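PDB 3LID: putative sensory box/GGDEF family protein from Vibrio parahaemolyticus, which probably makes the second messenger cyclic di-GMP from two GTP through its GGDEF domain, the piece crystallised being its extracellular PDC-fold sensor domain. Local coordinates for residues Q81-D86 with Y167-V172; S88-V93 with L110-A115; P231-E236 with P260-I265. One frame throughout, in Å; residues are numbered along the deposited sequence.

From the N terminus the long helix 9-45 runs along both sheets of this tandem sensor domain. Strand 79-86 then enters the seven-stranded sheet and pairs, in contact 1, with strand 163-173, closing a loop of 80 residues. Contact 2 lies wholly within that loop: the turn and strand start of 88-93 meet 110-115, the segment leading to helix 117-124. Contacts 1 and 2 have centres 10 Å apart, share the salt bridge from Arg83 to Glu91, and reach the same phosphate. Contact 3 follows in series, packing helix 230-234 on strand 260-268 of the second sheet, its centre 30 Å from that of contact 1.

Contact 1. Residues Q81-D86 with Y167-V172; sequences QIRFLD and YLVLNV. With PO4 (phosphate ion), chain C.
Arg83 reaches diagonally over the neighbouring strand, past Val169, to Asn171, its NH2 donating to Asn171 OD1 at 2.9 Å in a bent bond (146° at the hydrogen), with the guanidinium and amide planes turned 73° apart. A bend at chi3 (-70°) swings the guanidinium over that strand, where NH2 also passes 3.8 Å from Val169 CG1. The same NH2 donates to phosphate O3, which takes a second, nearly straight bond from Asn171 ND2 (3.0 Å), while Arg83 NH1 holds phosphate O2 and forms a salt bridge with Glu91. One water accepts from Arg83 NE and donates to both Val169 O and Asn171 OD1, fixing the guanidinium from its edge. Strands 79-86 and 163-173 are central antiparallel neighbours in the seven-stranded sheet of a PDC-type sensor module; the phosphate, probably from the crystallisation liquor, occupies a position consistent with the ligand-binding face of related domains. Arg153, Tyr118, Lys113, Arg116 and Arg139 complete its shell. In the backbone, Arg83 and Val169 form a hydrogen-bonded pair, Arg83 N to Val169 O measuring 2.9 Å. Farther along this face, Leu85 CD1 touches Val169 CG2 at 4.1 Å. On the other face Ile82 CG2 meets Leu170 CD2 at 3.6 Å, and Leu168 and Leu170 pack against Leu44 of helix 9-45.

Contact 2. Residues S88-V93 with L110-A115; sequences SGTEKV and LRDKSA. With PO4 (phosphate ion), chain C.
The basic site that holds the phosphate ion in this PDC-type sensor module, probably a ligand pocket as in related domains, is bordered here by segment 110-115, which leads toward helix 117-124 and lies against the start of strand 91-98. Glu91 holds it through a carboxylate lying beside the Arg111 side chain, both pointing the same way. Arg111 grips side-on: NE donates to Glu91 OE1 at 2.7 Å, on the syn side and in the guanidinium plane, and NH2 donates to the syn lone pair of Glu91 OE2 at 3.0 Å. The carboxylate and guanidinium planes are only 31° apart. Bends at chi2 (90°) and chi3 fold the arginine side chain back, bringing NE to Glu91 OE1, the oxygen that Arg111 N already holds at 2.7 Å on the anti side. Two donors from one residue thus hold this oxygen, approaching from the same face of the carboxylate. Glu91 OE2 has a further salt bridge with Arg83, and Arg111 NH1 one with Asp140, so the acids tie together a cluster of bases beside the anion. Lys113 passes Glu91 OE2 with its CE at 3.6 Å and carries NZ on to phosphate O2, 2.7 Å away; this charge network would probably favour an ionised Glu91.

The backbones are bridged at Thr90 and Asp112: Glu91 N donates to Arg111 O, and Lys113 N donates to Gly89 O. Gly89 has positive phi (86°) and brings its CA close to Ser114. Asp112 forms an Asx turn, OD1 accepting from Ser114 N at 2.9 Å and from Ser114 OG at 2.7 Å.

Contact 3. Residues P231-E236 with P260-I265; sequences PRVVSE and PLHLII
The short helix 230-234 packs against strand 260-268 of the second sheet, with Val233 lying over the imidazole of His262. Val233 CG1 stands 3.6 Å from the ring centroid, 22° off the ring normal, a CH-pi contact over one face. The methyl is displaced toward the CB side of the ring, and its nearest atom there is His262 CG at 3.4 Å. Val233 CG1 lies anti to the backbone N (chi1 177°), which turns this branch onto the ring and leaves CG2 to meet Ile264 CD1 at 4.2 Å, the two side chains crossing at about a right angle. The His262 ring is further fixed by a hydrogen bond between ND1 and Ser252 OG on the adjoining strand 246-254, and Trp230 meets it with its plane steeply inclined. This antiparallel sheet belongs to the second module of the tandem sensor domain; its strand 260-268 runs between 189-195 and 246-254, with Leu263 and Ile265 reaching helix 9-45 while Val233 packs among Phe222 and Phe250. At the helix end the chain leaves helical angles at Glu236, whose phi is positive (71°). From there the extended glutamate crosses the Pro260 ring at about a right angle, OE2 lying 3.4 Å from Pro260 CG, and Glu236 CG comes to the edge of the imidazole, 4.4 Å from His262 CE1.

Contact 1. Residues Q81-D86 with Y167-V172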
loop_
_atom_site.group_PDB
_atom_site.type_symbol
_atom_site.label_atom_id
_atom_site.label_comp_id
_atom_site.label_asym_id
_atom_site.label_seq_id
_atom_site.Cartn_x
_atom_site.Cartn_y
_atom_site.Cartn_z
ATOM N N GLN A 81 -6.685 -9.449 0.877
ATOM C CA GLN A 81 -7.725 -10.268 0.261
ATOM C C GLN A 81 -7.327 -10.591 -1.124
ATOM O O GLN A 81 -6.616 -9.840 -1.742
ATOM C CB GLN A 81 -9.059 -9.431 0.090
ATOM C CG GLN A 81 -9.611 -8.953 1.426
ATOM C CD GLN A 81 -10.921 -8.197 1.197
ATOM O OE1 GLN A 81 -10.976 -6.940 1.190
ATOM N NE2 GLN A 81 -11.964 -8.963 0.938
ATOM N N ILE A 82 -7.841 -11.723 -1.638
ATOM C CA ILE A 82 -7.666 -12.125 -3.013
ATOM C C ILE A 82 -9.066 -12.622 -3.412
ATOM O O ILE A 82 -9.615 -13.499 -2.729
ATOM C CB ILE A 82 -6.676 -13.279 -3.168
ATOM C CG1 ILE A 82 -5.286 -12.779 -2.652
ATOM C CG2 ILE A 82 -6.582 -13.713 -4.692
ATOM C CD1 ILE A 82 -4.255 -13.949 -2.667
ATOM N N ARG A 83 -9.642 -11.992 -4.438
ATOM C CA ARG A 83 -11.029 -12.266 -4.779
ATOM C C ARG A 83 -11.221 -12.442 -6.258
ATOM O O ARG A 83 -10.489 -11.929 -7.114
ATOM C CB ARG A 83 -11.856 -11.061 -4.425
ATOM C CG ARG A 83 -12.037 -10.926 -2.878
ATOM C CD ARG A 83 -12.886 -9.670 -2.502
ATOM N NE ARG A 83 -12.068 -8.464 -2.800
ATOM C CZ ARG A 83 -12.522 -7.216 -2.609
ATOM N NH1 ARG A 83 -13.794 -7.007 -2.152
ATOM N NH2 ARG A 83 -11.711 -6.169 -2.822
ATOM N N PHE A 84 -12.306 -13.152 -6.575
ATOM C CA PHE A 84 -12.789 -13.157 -7.943
ATOM C C PHE A 84 -14.234 -12.622 -7.859
ATOM O O PHE A 84 -15.038 -13.082 -7.027
ATOM C CB PHE A 84 -12.828 -14.585 -8.545
ATOM C CG PHE A 84 -13.208 -14.566 -9.989
ATOM C CD1 PHE A 84 -12.278 -14.170 -10.953
ATOM C CD2 PHE A 84 -14.558 -14.792 -10.361
ATOM C CE1 PHE A 84 -12.619 -14.085 -12.281
ATOM C CE2 PHE A 84 -14.946 -14.698 -11.781
ATOM C CZ PHE A 84 -13.929 -14.361 -12.704
ATOM N N LEU A 85 -14.519 -11.571 -8.643
ATOM C CA LEU A 85 -15.882 -10.992 -8.771
ATOM C C LEU A 85 -16.413 -11.393 -10.139
ATOM O O LEU A 85 -15.704 -11.396 -11.136
ATOM C CB LEU A 85 -15.841 -9.422 -8.697
ATOM C CG LEU A 85 -15.722 -8.833 -7.273
ATOM C CD1 LEU A 85 -14.480 -9.305 -6.512
ATOM C CD2 LEU A 85 -15.585 -7.239 -7.491
ATOM N N ASP A 86 -17.712 -11.696 -10.190
ATOM C CA ASP A 86 -18.236 -12.022 -11.526
ATOM C C ASP A 86 -18.507 -10.753 -12.318
ATOM O O ASP A 86 -18.241 -9.622 -11.815
ATOM C CB ASP A 86 -19.460 -12.929 -11.351
ATOM C CG ASP A 86 -20.680 -12.235 -10.732
ATOM O OD1 ASP A 86 -20.811 -10.978 -10.588
ATOM O OD2 ASP A 86 -21.608 -13.025 -10.318
ATOM N N TYR A 167 -13.607 -10.594 -12.675
ATOM C CA TYR A 167 -12.422 -9.778 -12.374
ATOM C C TYR A 167 -11.664 -10.408 -11.260
ATOM O O TYR A 167 -12.232 -10.729 -10.219
ATOM C CB TYR A 167 -12.877 -8.365 -11.916
ATOM C CG TYR A 167 -13.730 -7.733 -13.003
ATOM C CD1 TYR A 167 -13.127 -6.963 -14.010
ATOM C CD2 TYR A 167 -15.107 -7.912 -13.018
ATOM C CE1 TYR A 167 -13.909 -6.425 -15.071
ATOM C CE2 TYR A 167 -15.902 -7.406 -14.072
ATOM C CZ TYR A 167 -15.267 -6.653 -15.086
ATOM O OH TYR A 167 -16.029 -6.145 -16.096
ATOM N N LEU A 168 -10.355 -10.552 -11.460
ATOM C CA LEU A 168 -9.464 -10.864 -10.328
ATOM C C LEU A 168 -9.130 -9.553 -9.625
ATOM O O LEU A 168 -8.766 -8.592 -10.288
ATOM C CB LEU A 168 -8.189 -11.462 -10.897
ATOM C CG LEU A 168 -7.095 -11.714 -9.881
ATOM C CD1 LEU A 168 -7.545 -12.859 -8.947
ATOM C CD2 LEU A 168 -5.778 -12.161 -10.598
ATOM N N VAL A 169 -9.242 -9.527 -8.294
ATOM C CA VAL A 169 -8.961 -8.327 -7.533
ATOM C C VAL A 169 -8.071 -8.719 -6.381
ATOM O O VAL A 169 -8.391 -9.643 -5.608
ATOM C CB VAL A 169 -10.251 -7.738 -6.918
ATOM C CG1 VAL A 169 -9.930 -6.474 -6.122
ATOM C CG2 VAL A 169 -11.261 -7.380 -8.052
ATOM N N LEU A 170 -6.955 -7.988 -6.222
ATOM C CA LEU A 170 -6.042 -8.325 -5.123
ATOM C C LEU A 170 -5.881 -7.081 -4.268
ATOM O O LEU A 170 -5.581 -6.044 -4.799
ATOM C CB LEU A 170 -4.626 -8.674 -5.732
ATOM C CG LEU A 170 -4.705 -9.558 -7.002
ATOM C CD1 LEU A 170 -3.315 -9.685 -7.621
ATOM C CD2 LEU A 170 -5.242 -10.931 -6.514
ATOM N N ASN A 171 -6.062 -7.180 -2.981
ATOM C CA ASN A 171 -5.989 -5.996 -2.108
ATOM C C ASN A 171 -4.617 -6.032 -1.471
ATOM O O ASN A 171 -4.395 -6.762 -0.506
ATOM C CB ASN A 171 -7.079 -6.029 -1.026
ATOM C CG ASN A 171 -8.406 -5.620 -1.563
ATOM O OD1 ASN A 171 -8.770 -6.008 -2.700
ATOM N ND2 ASN A 171 -9.134 -4.801 -0.803
ATOM N N VAL A 172 -3.768 -5.145 -1.966
ATOM C CA VAL A 172 -2.406 -4.951 -1.384
ATOM C C VAL A 172 -2.540 -4.100 -0.129
ATOM O O VAL A 172 -3.139 -3.008 -0.130
ATOM C CB VAL A 172 -1.474 -4.323 -2.432
ATOM C CG1 VAL A 172 -0.102 -3.985 -1.739
ATOM C CG2 VAL A 172 -1.307 -5.275 -3.685
HETATM P P PO4 C . -12.981 -3.608 -0.597
HETATM O O1 PO4 C . -12.842 -4.570 0.598
HETATM O O2 PO4 C . -14.232 -4.121 -1.322
HETATM O O3 PO4 C . -11.809 -3.689 -1.533
HETATM O O4 PO4 C . -13.203 -2.180 -0.110
HETATM O O HOH W 1 -9.239 -8.627 -3.184
#

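Contact 2. Residues S88-V93 with L110-A115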
loop_
_atom_site.group_PDB
_atom_site.type_symbol
_atom_site.label_atom_id
_atom_site.label_comp_id
_atom_site.label_asym_id
_atom_site.label_seq_id
_atom_site.Cartn_x
_atom_site.Cartn_y
_atom_site.Cartn_z
ATOM N N SER A 88 -21.112 -9.149 -12.888
ATOM C CA SER A 88 -22.047 -8.225 -12.253
ATOM C C SER A 88 -21.473 -7.499 -11.050
ATOM O O SER A 88 -22.120 -6.603 -10.475
ATOM C CB SER A 88 -23.360 -8.975 -11.866
ATOM O OG SER A 88 -23.107 -9.802 -10.719
ATOM N N GLY A 89 -20.225 -7.846 -10.719
ATOM C CA GLY A 89 -19.541 -7.251 -9.545
ATOM C C GLY A 89 -19.800 -7.932 -8.211
ATOM O O GLY A 89 -19.450 -7.388 -7.137
ATOM N N THR A 90 -20.368 -9.129 -8.236
ATOM C CA THR A 90 -20.654 -9.907 -7.019
ATOM C C THR A 90 -19.432 -10.808 -6.702
ATOM O O THR A 90 -18.927 -11.497 -7.573
ATOM C CB THR A 90 -21.924 -10.766 -7.167
ATOM O OG1 THR A 90 -23.038 -9.870 -7.169
ATOM C CG2 THR A 90 -22.105 -11.630 -5.881
ATOM N N GLU A 91 -18.970 -10.752 -5.465
ATOM C CA GLU A 91 -17.842 -11.618 -5.057
ATOM C C GLU A 91 -18.254 -13.087 -5.180
ATOM O O GLU A 91 -19.337 -13.474 -4.667
ATOM C CB GLU A 91 -17.510 -11.347 -3.611
ATOM C CG GLU A 91 -16.958 -9.870 -3.397
ATOM C CD GLU A 91 -16.801 -9.515 -1.953
ATOM O OE1 GLU A 91 -17.645 -9.970 -1.129
ATOM O OE2 GLU A 91 -15.794 -8.752 -1.616
ATOM N N LYS A 92 -17.415 -13.884 -5.802
ATOM C CA LYS A 92 -17.703 -15.332 -5.986
ATOM C C LYS A 92 -16.638 -16.134 -5.203
ATOM O O LYS A 92 -16.938 -17.252 -4.665
ATOM C CB LYS A 92 -17.606 -15.729 -7.434
ATOM C CG LYS A 92 -18.606 -14.967 -8.367
ATOM C CD LYS A 92 -20.018 -15.300 -8.019
ATOM C CE LYS A 92 -20.182 -16.788 -8.099
ATOM N NZ LYS A 92 -21.597 -17.064 -8.308
ATOM N N VAL A 93 -15.412 -15.580 -5.125
ATOM C CA VAL A 93 -14.321 -16.295 -4.429
ATOM C C VAL A 93 -13.658 -15.234 -3.593
ATOM O O VAL A 93 -13.359 -14.148 -4.106
ATOM C CB VAL A 93 -13.252 -16.872 -5.351
ATOM C CG1 VAL A 93 -12.300 -17.724 -4.503
ATOM C CG2 VAL A 93 -13.907 -17.829 -6.422
ATOM N N LEU A 110 -20.123 -12.865 0.963
ATOM C CA LEU A 110 -19.885 -12.486 -0.420
ATOM C C LEU A 110 -20.838 -11.343 -0.769
ATOM O O LEU A 110 -22.052 -11.466 -0.566
ATOM C CB LEU A 110 -20.104 -13.667 -1.329
ATOM C CG LEU A 110 -19.163 -14.815 -1.004
ATOM C CD1 LEU A 110 -19.470 -16.043 -1.850
ATOM C CD2 LEU A 110 -17.681 -14.396 -1.277
ATOM N N ARG A 111 -20.322 -10.235 -1.262
ATOM C CA ARG A 111 -21.153 -9.029 -1.431
ATOM C C ARG A 111 -21.154 -8.545 -2.859
ATOM O O ARG A 111 -20.286 -8.888 -3.677
ATOM C CB ARG A 111 -20.552 -7.886 -0.622
ATOM C CG ARG A 111 -20.710 -8.036 0.896
ATOM C CD ARG A 111 -19.530 -8.781 1.562
ATOM N NE ARG A 111 -18.138 -8.508 1.109
ATOM C CZ ARG A 111 -17.261 -7.657 1.656
ATOM N NH1 ARG A 111 -17.563 -6.888 2.724
ATOM N NH2 ARG A 111 -16.069 -7.573 1.128
ATOM N N ASP A 112 -22.190 -7.749 -3.159
ATOM C CA ASP A 112 -22.237 -7.085 -4.468
ATOM C C ASP A 112 -21.440 -5.773 -4.392
ATOM O O ASP A 112 -21.837 -4.839 -3.683
ATOM C CB ASP A 112 -23.734 -6.747 -4.703
ATOM C CG ASP A 112 -23.961 -5.952 -5.932
ATOM O OD1 ASP A 112 -23.017 -5.555 -6.656
ATOM O OD2 ASP A 112 -25.158 -5.774 -6.199
ATOM N N LYS A 113 -20.309 -5.703 -5.131
ATOM C CA LYS A 113 -19.397 -4.560 -5.098
ATOM C C LYS A 113 -19.604 -3.653 -6.283
ATOM O O LYS A 113 -18.773 -2.787 -6.597
ATOM C CB LYS A 113 -17.963 -5.053 -5.105
ATOM C CG LYS A 113 -17.639 -5.750 -3.822
ATOM C CD LYS A 113 -17.343 -4.738 -2.674
ATOM C CE LYS A 113 -17.225 -5.477 -1.352
ATOM N NZ LYS A 113 -16.705 -4.545 -0.236
ATOM N N SER A 114 -20.730 -3.874 -6.991
ATOM C CA SER A 114 -20.903 -3.126 -8.227
ATOM C C SER A 114 -21.004 -1.605 -8.098
ATOM O O SER A 114 -20.759 -0.901 -9.131
ATOM C CB SER A 114 -22.076 -3.685 -9.025
ATOM O OG SER A 114 -23.273 -3.420 -8.299
ATOM N N ALA A 115 -21.341 -1.076 -6.914
ATOM C CA ALA A 115 -21.441 0.386 -6.737
ATOM C C ALA A 115 -20.070 1.049 -6.510
ATOM O O ALA A 115 -19.947 2.280 -6.619
ATOM C CB ALA A 115 -22.330 0.722 -5.572
HETATM P P PO4 C . -12.981 -3.608 -0.597
HETATM O O1 PO4 C . -12.842 -4.570 0.598
HETATM O O2 PO4 C . -14.232 -4.121 -1.322
HETATM O O3 PO4 C . -11.809 -3.689 -1.533
HETATM O O4 PO4 C . -13.203 -2.180 -0.110
HETATM O O HOH W 2 -23.728 -7.245 -8.737
#

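Contact 3. Residues P231-E236 with P260-I265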
loop_
_atom_site.group_PDB
_atom_site.type_symbol
_atom_site.label_atom_id
_atom_site.label_comp_id
_atom_site.label_asym_id
_atom_site.label_seq_id
_atom_site.Cartn_x
_atom_site.Cartn_y
_atom_site.Cartn_z
ATOM N N PRO A 231 5.875 22.554 -1.988
ATOM C CA PRO A 231 6.297 22.617 -3.363
ATOM C C PRO A 231 7.549 21.807 -3.705
ATOM O O PRO A 231 7.675 21.322 -4.827
ATOM C CB PRO A 231 6.589 24.172 -3.576
ATOM C CG PRO A 231 5.650 24.793 -2.608
ATOM C CD PRO A 231 5.830 23.916 -1.339
ATOM N N ARG A 232 8.489 21.699 -2.775
ATOM C CA ARG A 232 9.717 20.971 -3.031
ATOM C C ARG A 232 9.302 19.481 -3.129
ATOM O O ARG A 232 9.816 18.734 -3.948
ATOM C CB ARG A 232 10.696 21.176 -1.858
ATOM C CG ARG A 232 11.022 22.759 -1.530
ATOM C CD ARG A 232 11.946 23.410 -2.593
ATOM N NE ARG A 232 12.159 24.846 -2.218
ATOM C CZ ARG A 232 11.254 25.833 -2.356
ATOM N NH1 ARG A 232 10.095 25.577 -2.923
ATOM N NH2 ARG A 232 11.493 27.083 -1.907
ATOM N N VAL A 233 8.397 19.066 -2.243
ATOM C CA VAL A 233 7.980 17.623 -2.256
ATOM C C VAL A 233 7.273 17.328 -3.558
ATOM O O VAL A 233 7.577 16.339 -4.233
ATOM C CB VAL A 233 7.017 17.395 -1.125
ATOM C CG1 VAL A 233 6.478 15.916 -1.138
ATOM C CG2 VAL A 233 7.815 17.516 0.191
ATOM N N VAL A 234 6.358 18.241 -3.957
ATOM C CA VAL A 234 5.554 18.035 -5.178
ATOM C C VAL A 234 6.401 18.000 -6.430
ATOM O O VAL A 234 6.050 17.362 -7.416
ATOM C CB VAL A 234 4.436 19.134 -5.210
ATOM C CG1 VAL A 234 3.630 19.150 -6.514
ATOM C CG2 VAL A 234 3.587 18.985 -3.937
ATOM N N SER A 235 7.578 18.627 -6.392
ATOM C CA SER A 235 8.496 18.552 -7.517
ATOM C C SER A 235 8.925 17.097 -7.885
ATOM O O SER A 235 9.383 16.847 -8.975
ATOM C CB SER A 235 9.740 19.389 -7.215
ATOM O OG SER A 235 10.712 18.713 -6.479
ATOM N N GLU A 236 8.752 16.197 -6.917
ATOM C CA GLU A 236 9.104 14.744 -7.064
ATOM C C GLU A 236 10.617 14.540 -7.105
ATOM O O GLU A 236 11.070 13.422 -7.287
ATOM C CB GLU A 236 8.444 14.124 -8.272
ATOM C CG GLU A 236 6.949 14.128 -8.169
ATOM C CD GLU A 236 6.279 13.523 -9.356
ATOM O OE1 GLU A 236 6.857 12.631 -9.942
ATOM O OE2 GLU A 236 5.153 13.909 -9.666
ATOM N N PRO A 260 2.312 10.225 -7.954
ATOM C CA PRO A 260 3.401 10.047 -7.017
ATOM C C PRO A 260 2.943 9.740 -5.595
ATOM O O PRO A 260 1.855 10.156 -5.170
ATOM C CB PRO A 260 4.137 11.412 -7.036
ATOM C CG PRO A 260 3.073 12.357 -7.404
ATOM C CD PRO A 260 2.146 11.652 -8.370
ATOM N N LEU A 261 3.813 9.037 -4.875
ATOM C CA LEU A 261 3.682 8.774 -3.450
ATOM C C LEU A 261 4.919 9.405 -2.837
ATOM O O LEU A 261 6.025 9.179 -3.314
ATOM C CB LEU A 261 3.718 7.256 -3.151
ATOM C CG LEU A 261 3.529 6.951 -1.656
ATOM C CD1 LEU A 261 2.180 7.401 -1.093
ATOM C CD2 LEU A 261 3.597 5.380 -1.586
ATOM N N HIS A 262 4.736 10.224 -1.819
ATOM C CA HIS A 262 5.939 10.966 -1.280
ATOM C C HIS A 262 6.395 10.325 -0.019
ATOM O O HIS A 262 5.605 10.012 0.868
ATOM C CB HIS A 262 5.525 12.425 -1.000
ATOM C CG HIS A 262 4.930 13.095 -2.194
ATOM N ND1 HIS A 262 5.661 13.342 -3.349
ATOM C CD2 HIS A 262 3.686 13.614 -2.418
ATOM C CE1 HIS A 262 4.898 13.971 -4.230
ATOM N NE2 HIS A 262 3.702 14.165 -3.695
ATOM N N LEU A 263 7.699 10.063 0.076
ATOM C CA LEU A 263 8.225 9.415 1.250
ATOM C C LEU A 263 8.912 10.567 2.031
ATOM O O LEU A 263 9.692 11.322 1.457
ATOM C CB LEU A 263 9.314 8.390 0.884
ATOM C CG LEU A 263 8.801 7.014 0.370
ATOM C CD1 LEU A 263 7.749 7.143 -0.726
ATOM C CD2 LEU A 263 10.064 6.272 -0.182
ATOM N N ILE A 264 8.618 10.632 3.308
ATOM C CA ILE A 264 9.064 11.786 4.163
ATOM C C ILE A 264 9.745 11.306 5.375
ATOM O O ILE A 264 9.274 10.399 6.066
ATOM C CB ILE A 264 7.837 12.564 4.579
ATOM C CG1 ILE A 264 7.034 13.064 3.352
ATOM C CG2 ILE A 264 8.163 13.729 5.594
ATOM C CD1 ILE A 264 7.720 14.022 2.474
ATOM N N ILE A 265 10.873 11.976 5.735
ATOM C CA ILE A 265 11.468 11.797 7.019
ATOM C C ILE A 265 11.408 13.204 7.627
ATOM O O ILE A 265 11.978 14.119 7.065
ATOM C CB ILE A 265 12.919 11.281 6.940
ATOM C CG1 ILE A 265 12.870 9.849 6.424
ATOM C CG2 ILE A 265 13.601 11.265 8.353
ATOM C CD1 ILE A 265 14.190 9.227 6.138
#